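Local structure of Lmo1340 protein (Listeria monocytogenes, 4NLM) at residues A[93-104]-A[139-149]. The protein is of unknown function but is probably a surface lipoprotein of Listeria built round a YqgU-like six-bladed beta-propeller domain. Sequence-based numbering, arbitrary orientation. Where two conformers were deposited one is given.
Sequences EVQISPDYRNIL and FYWNDESPEKI
With CG roughly opposite the backbone N (chi1 -152°), the indole of Trp-141 packs against the hairpin turn, Ser-97 to Tyr-100, while Gln-95, stretched out past CG (chi2 -167°), carries its amide to the backbone of Phe-139. The indole is sandwiched. Ser-97 CA lies 3.6 Å from the centroid of the six-membered ring and Pro-98 CD 3.5 Å from that of the five-membered ring, CH-pi contacts over one face; Ile-149 CD1 covers the other. In the ring plane, Trp-141 NE1 donates to Pro-146 O (2.8 Å), which fixes the ring's rotation and satisfies its polar edge. Gln-95 NE2 spends both hydrogens nearly in its amide plane, on Glu-93 OE2 and on Phe-139 O (3.1 Å), reaching the latter from above the carbonyl plane; a water links Gln-95 OE1 to Trp-141 N. Leu-104 CD2 sits over one face of Phe-139, 3.8 Å from the ring centroid. Ser-97 OG steadies the turn, accepting from Arg-101 N and Asn-102 N and donating to Asp-99 OD1 (2.6 Å). The first strands, 90-96 and 137-141, of successive propeller blades thus meet without direct backbone pairing: CH-pi and apolar packing on two aromatic side chains joins the blades, and one amide and a bridging water serve the strand edges.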
loop_
_atom_site.group_PDB
_atom_site.type_symbol
_atom_site.label_atom_id
_atom_site.label_comp_id
_atom_site.label_asym_id
_atom_site.label_seq_id
_atom_site.Cartn_x
_atom_site.Cartn_y
_atom_site.Cartn_z
ATOM N N GLU A 93 -7.812 -1.126 -10.419
ATOM C CA GLU A 93 -6.825 -1.419 -9.380
ATOM C C GLU A 93 -5.979 -2.618 -9.779
ATOM O O GLU A 93 -6.490 -3.555 -10.389
ATOM C CB GLU A 93 -7.515 -1.740 -8.037
ATOM C CG GLU A 93 -6.609 -2.225 -6.886
ATOM C CD GLU A 93 -5.759 -1.120 -6.262
ATOM O OE1 GLU A 93 -5.730 0.012 -6.796
ATOM O OE2 GLU A 93 -5.095 -1.387 -5.230
ATOM N N VAL A 94 -4.700 -2.572 -9.407
ATOM C CA VAL A 94 -3.776 -3.701 -9.572
ATOM C C VAL A 94 -3.024 -3.850 -8.282
ATOM O O VAL A 94 -2.455 -2.875 -7.804
ATOM C CB VAL A 94 -2.760 -3.484 -10.700
ATOM C CG1 VAL A 94 -1.930 -4.721 -10.928
ATOM C CG2 VAL A 94 -3.427 -3.023 -11.997
ATOM N N GLN A 95 -3.004 -5.042 -7.736
ATOM C CA GLN A 95 -2.209 -5.320 -6.535
ATOM C C GLN A 95 -1.446 -6.607 -6.712
ATOM O O GLN A 95 -1.883 -7.528 -7.413
ATOM C CB GLN A 95 -3.085 -5.470 -5.307
ATOM C CG GLN A 95 -3.681 -4.192 -4.791
ATOM C CD GLN A 95 -4.265 -4.367 -3.395
ATOM O OE1 GLN A 95 -3.941 -5.332 -2.667
ATOM N NE2 GLN A 95 -5.089 -3.443 -3.006
ATOM N N ILE A 96 -0.283 -6.636 -6.088
ATOM C CA ILE A 96 0.574 -7.832 -6.025
ATOM C C ILE A 96 0.272 -8.569 -4.724
ATOM O O ILE A 96 0.123 -7.950 -3.681
ATOM C CB ILE A 96 2.052 -7.418 -6.086
ATOM C CG1 ILE A 96 2.325 -6.689 -7.400
ATOM C CG2 ILE A 96 2.984 -8.591 -5.898
ATOM C CD1 ILE A 96 3.550 -5.794 -7.359
ATOM N N SER A 97 0.120 -9.893 -4.803
ATOM C CA SER A 97 -0.218 -10.677 -3.623
ATOM C C SER A 97 0.892 -10.626 -2.571
ATOM O O SER A 97 2.063 -10.408 -2.903
ATOM C CB SER A 97 -0.487 -12.125 -4.013
ATOM O OG SER A 97 0.692 -12.784 -4.411
ATOM N N PRO A 98 0.518 -10.835 -1.306
ATOM C CA PRO A 98 1.514 -10.776 -0.245
ATOM C C PRO A 98 2.668 -11.774 -0.423
ATOM O O PRO A 98 3.757 -11.505 0.064
ATOM C CB PRO A 98 0.672 -11.113 0.998
ATOM C CG PRO A 98 -0.696 -10.600 0.667
ATOM C CD PRO A 98 -0.842 -10.946 -0.771
ATOM N N ASP A 99 2.428 -12.878 -1.124
ATOM C CA ASP A 99 3.454 -13.891 -1.348
ATOM C C ASP A 99 4.117 -13.715 -2.725
ATOM O O ASP A 99 4.919 -14.574 -3.125
ATOM C CB ASP A 99 2.895 -15.324 -1.144
ATOM C CG ASP A 99 1.787 -15.694 -2.129
ATOM O OD1 ASP A 99 1.393 -14.867 -2.950
ATOM O OD2 ASP A 99 1.277 -16.832 -2.063
ATOM N N TYR A 100 3.810 -12.612 -3.424
ATOM C CA TYR A 100 4.419 -12.317 -4.718
ATOM C C TYR A 100 4.171 -13.395 -5.791
ATOM O O TYR A 100 4.953 -13.581 -6.694
ATOM C CB TYR A 100 5.931 -12.039 -4.565
ATOM C CG TYR A 100 6.299 -10.933 -3.593
ATOM C CD1 TYR A 100 6.300 -9.600 -3.970
ATOM C CD2 TYR A 100 6.640 -11.239 -2.290
ATOM C CE1 TYR A 100 6.657 -8.610 -3.086
ATOM C CE2 TYR A 100 7.001 -10.246 -1.395
ATOM C CZ TYR A 100 7.010 -8.936 -1.805
ATOM O OH TYR A 100 7.410 -7.987 -0.885
ATOM N N ARG A 101 3.075 -14.101 -5.707
ATOM C CA ARG A 101 2.773 -15.169 -6.655
ATOM C C ARG A 101 1.649 -14.818 -7.610
ATOM O O ARG A 101 1.590 -15.375 -8.688
ATOM C CB ARG A 101 2.381 -16.443 -5.915
ATOM C CG ARG A 101 3.534 -17.092 -5.161
ATOM C CD ARG A 101 3.142 -18.385 -4.443
ATOM N NE ARG A 101 4.122 -18.738 -3.415
ATOM C CZ ARG A 101 3.929 -19.640 -2.456
ATOM N NH1 ARG A 101 2.779 -20.302 -2.361
ATOM N NH2 ARG A 101 4.891 -19.873 -1.571
ATOM N N ASN A 102 0.773 -13.905 -7.198
ATOM C CA ASN A 102 -0.379 -13.530 -7.997
ATOM C C ASN A 102 -0.566 -12.032 -8.060
ATOM O O ASN A 102 -0.041 -11.299 -7.251
ATOM C CB ASN A 102 -1.661 -14.090 -7.349
ATOM C CG ASN A 102 -1.706 -15.602 -7.315
ATOM O OD1 ASN A 102 -1.651 -16.252 -8.361
ATOM N ND2 ASN A 102 -1.806 -16.163 -6.148
ATOM N N ILE A 103 -1.389 -11.631 -9.012
ATOM C CA ILE A 103 -1.838 -10.272 -9.167
ATOM C C ILE A 103 -3.367 -10.262 -9.048
ATOM O O ILE A 103 -4.020 -11.194 -9.502
ATOM C CB ILE A 103 -1.470 -9.739 -10.561
ATOM C CG1 ILE A 103 0.042 -9.574 -10.692
ATOM C CG2 ILE A 103 -2.158 -8.401 -10.830
ATOM C CD1 ILE A 103 0.523 -9.343 -12.107
ATOM N N LEU A 104 -3.905 -9.232 -8.390
ATOM C CA LEU A 104 -5.316 -8.914 -8.447
ATOM C C LEU A 104 -5.475 -7.794 -9.453
ATOM O O LEU A 104 -4.785 -6.766 -9.366
ATOM C CB LEU A 104 -5.807 -8.393 -7.119
ATOM C CG LEU A 104 -7.140 -7.675 -7.121
ATOM C CD1 LEU A 104 -8.281 -8.612 -7.373
ATOM C CD2 LEU A 104 -7.341 -6.944 -5.818
ATOM N N PHE A 139 -9.152 -2.631 -1.760
ATOM C CA PHE A 139 -8.867 -4.024 -1.547
ATOM C C PHE A 139 -7.828 -4.281 -0.475
ATOM O O PHE A 139 -6.820 -3.583 -0.446
ATOM C CB PHE A 139 -8.367 -4.676 -2.841
ATOM C CG PHE A 139 -9.351 -4.684 -3.968
ATOM C CD1 PHE A 139 -9.420 -3.608 -4.839
ATOM C CD2 PHE A 139 -10.191 -5.761 -4.183
ATOM C CE1 PHE A 139 -10.314 -3.599 -5.890
ATOM C CE2 PHE A 139 -11.085 -5.737 -5.243
ATOM C CZ PHE A 139 -11.147 -4.658 -6.109
ATOM N N TYR A 140 -8.012 -5.336 0.340
ATOM C CA TYR A 140 -7.117 -5.718 1.430
ATOM C C TYR A 140 -6.829 -7.197 1.290
ATOM O O TYR A 140 -7.701 -8.034 1.555
ATOM C CB TYR A 140 -7.772 -5.417 2.768
ATOM C CG TYR A 140 -8.061 -3.951 2.944
ATOM C CD1 TYR A 140 -7.108 -3.097 3.443
ATOM C CD2 TYR A 140 -9.257 -3.409 2.547
ATOM C CE1 TYR A 140 -7.340 -1.754 3.599
ATOM C CE2 TYR A 140 -9.497 -2.055 2.672
ATOM C CZ TYR A 140 -8.533 -1.243 3.220
ATOM O OH TYR A 140 -8.731 0.102 3.362
ATOM N N TRP A 141 -5.614 -7.524 0.894
ATOM C CA TRP A 141 -5.243 -8.922 0.657
ATOM C C TRP A 141 -4.707 -9.522 1.957
ATOM O O TRP A 141 -3.780 -8.982 2.522
ATOM C CB TRP A 141 -4.170 -8.985 -0.422
ATOM C CG TRP A 141 -4.147 -10.255 -1.227
ATOM C CD1 TRP A 141 -4.351 -11.526 -0.802
ATOM C CD2 TRP A 141 -3.934 -10.321 -2.646
ATOM N NE1 TRP A 141 -4.256 -12.368 -1.849
ATOM C CE2 TRP A 141 -4.017 -11.669 -3.001
ATOM C CE3 TRP A 141 -3.669 -9.357 -3.648
ATOM C CZ2 TRP A 141 -3.881 -12.105 -4.297
ATOM C CZ3 TRP A 141 -3.496 -9.795 -4.914
ATOM C CH2 TRP A 141 -3.644 -11.141 -5.245
ATOM N N ASN A 142 -5.244 -10.647 2.415
ATOM C CA ASN A 142 -4.852 -11.280 3.669
ATOM C C ASN A 142 -3.464 -11.886 3.564
ATOM O O ASN A 142 -3.233 -12.754 2.760
ATOM C CB ASN A 142 -5.935 -12.311 4.012
ATOM C CG ASN A 142 -5.801 -12.905 5.399
ATOM O OD1 ASN A 142 -4.714 -13.227 5.870
ATOM N ND2 ASN A 142 -6.923 -13.083 6.047
ATOM N N ASP A 143 -2.544 -11.364 4.362
ATOM C CA ASP A 143 -1.168 -11.824 4.333
ATOM C C ASP A 143 -1.016 -13.254 4.868
ATOM O O ASP A 143 -0.183 -14.004 4.381
ATOM C CB ASP A 143 -0.248 -10.894 5.145
ATOM C CG ASP A 143 -0.131 -9.475 4.561
ATOM O OD1 ASP A 143 -0.474 -9.253 3.392
ATOM O OD2 ASP A 143 0.322 -8.550 5.277
ATOM N N GLU A 144 -1.804 -13.634 5.863
ATOM C CA GLU A 144 -1.691 -14.973 6.451
ATOM C C GLU A 144 -2.352 -16.071 5.628
ATOM O O GLU A 144 -1.892 -17.214 5.586
ATOM C CB GLU A 144 -2.290 -14.958 7.852
ATOM C CG GLU A 144 -1.420 -14.223 8.864
ATOM C CD GLU A 144 -1.746 -14.556 10.314
ATOM O OE1 GLU A 144 -2.406 -15.587 10.582
ATOM O OE2 GLU A 144 -1.309 -13.793 11.202
ATOM N N SER A 145 -3.463 -15.714 5.012
ATOM C CA SER A 145 -4.252 -16.620 4.201
ATOM C C SER A 145 -4.517 -15.891 2.903
ATOM O O SER A 145 -5.596 -15.313 2.697
ATOM C CB SER A 145 -5.561 -16.965 4.917
ATOM O OG SER A 145 -5.267 -17.528 6.181
ATOM N N PRO A 146 -3.556 -15.951 1.969
ATOM C CA PRO A 146 -3.722 -15.158 0.755
ATOM C C PRO A 146 -4.766 -15.648 -0.267
ATOM O O PRO A 146 -4.895 -15.053 -1.353
ATOM C CB PRO A 146 -2.300 -15.065 0.200
ATOM C CG PRO A 146 -1.664 -16.322 0.686
ATOM C CD PRO A 146 -2.216 -16.535 2.065
ATOM N N GLU A 147 -5.545 -16.637 0.125
ATOM C CA GLU A 147 -6.699 -17.022 -0.638
ATOM C C GLU A 147 -7.848 -16.002 -0.415
ATOM O O GLU A 147 -8.876 -16.025 -1.110
ATOM C CB GLU A 147 -7.146 -18.411 -0.209
ATOM C CG GLU A 147 -6.189 -19.547 -0.623
ATOM C CD GLU A 147 -4.921 -19.742 0.222
ATOM O OE1 GLU A 147 -4.840 -19.266 1.376
ATOM O OE2 GLU A 147 -3.985 -20.435 -0.249
ATOM N N LYS A 148 -7.707 -15.157 0.602
ATOM C CA LYS A 148 -8.767 -14.234 0.988
ATOM C C LYS A 148 -8.438 -12.775 0.668
ATOM O O LYS A 148 -7.368 -12.275 1.058
ATOM C CB LYS A 148 -8.990 -14.276 2.488
ATOM C CG LYS A 148 -9.365 -15.633 3.013
ATOM C CD LYS A 148 -9.645 -15.566 4.497
ATOM C CE LYS A 148 -9.707 -16.988 5.043
ATOM N NZ LYS A 148 -10.143 -16.981 6.459
ATOM N N ILE A 149 -9.367 -12.103 -0.013
ATOM C CA ILE A 149 -9.258 -10.689 -0.306
ATOM C C ILE A 149 -10.522 -10.036 0.194
ATOM O O ILE A 149 -11.649 -10.360 -0.243
ATOM C CB ILE A 149 -9.043 -10.415 -1.797
ATOM C CG1 ILE A 149 -7.776 -11.109 -2.299
ATOM C CG2 ILE A 149 -8.908 -8.916 -2.062
ATOM C CD1 ILE A 149 -7.568 -10.975 -3.792
HETATM O O HOH W 1 -7.241 -0.971 -3.094
HETATM O O HOH W 2 -3.714 -5.513 0.268
#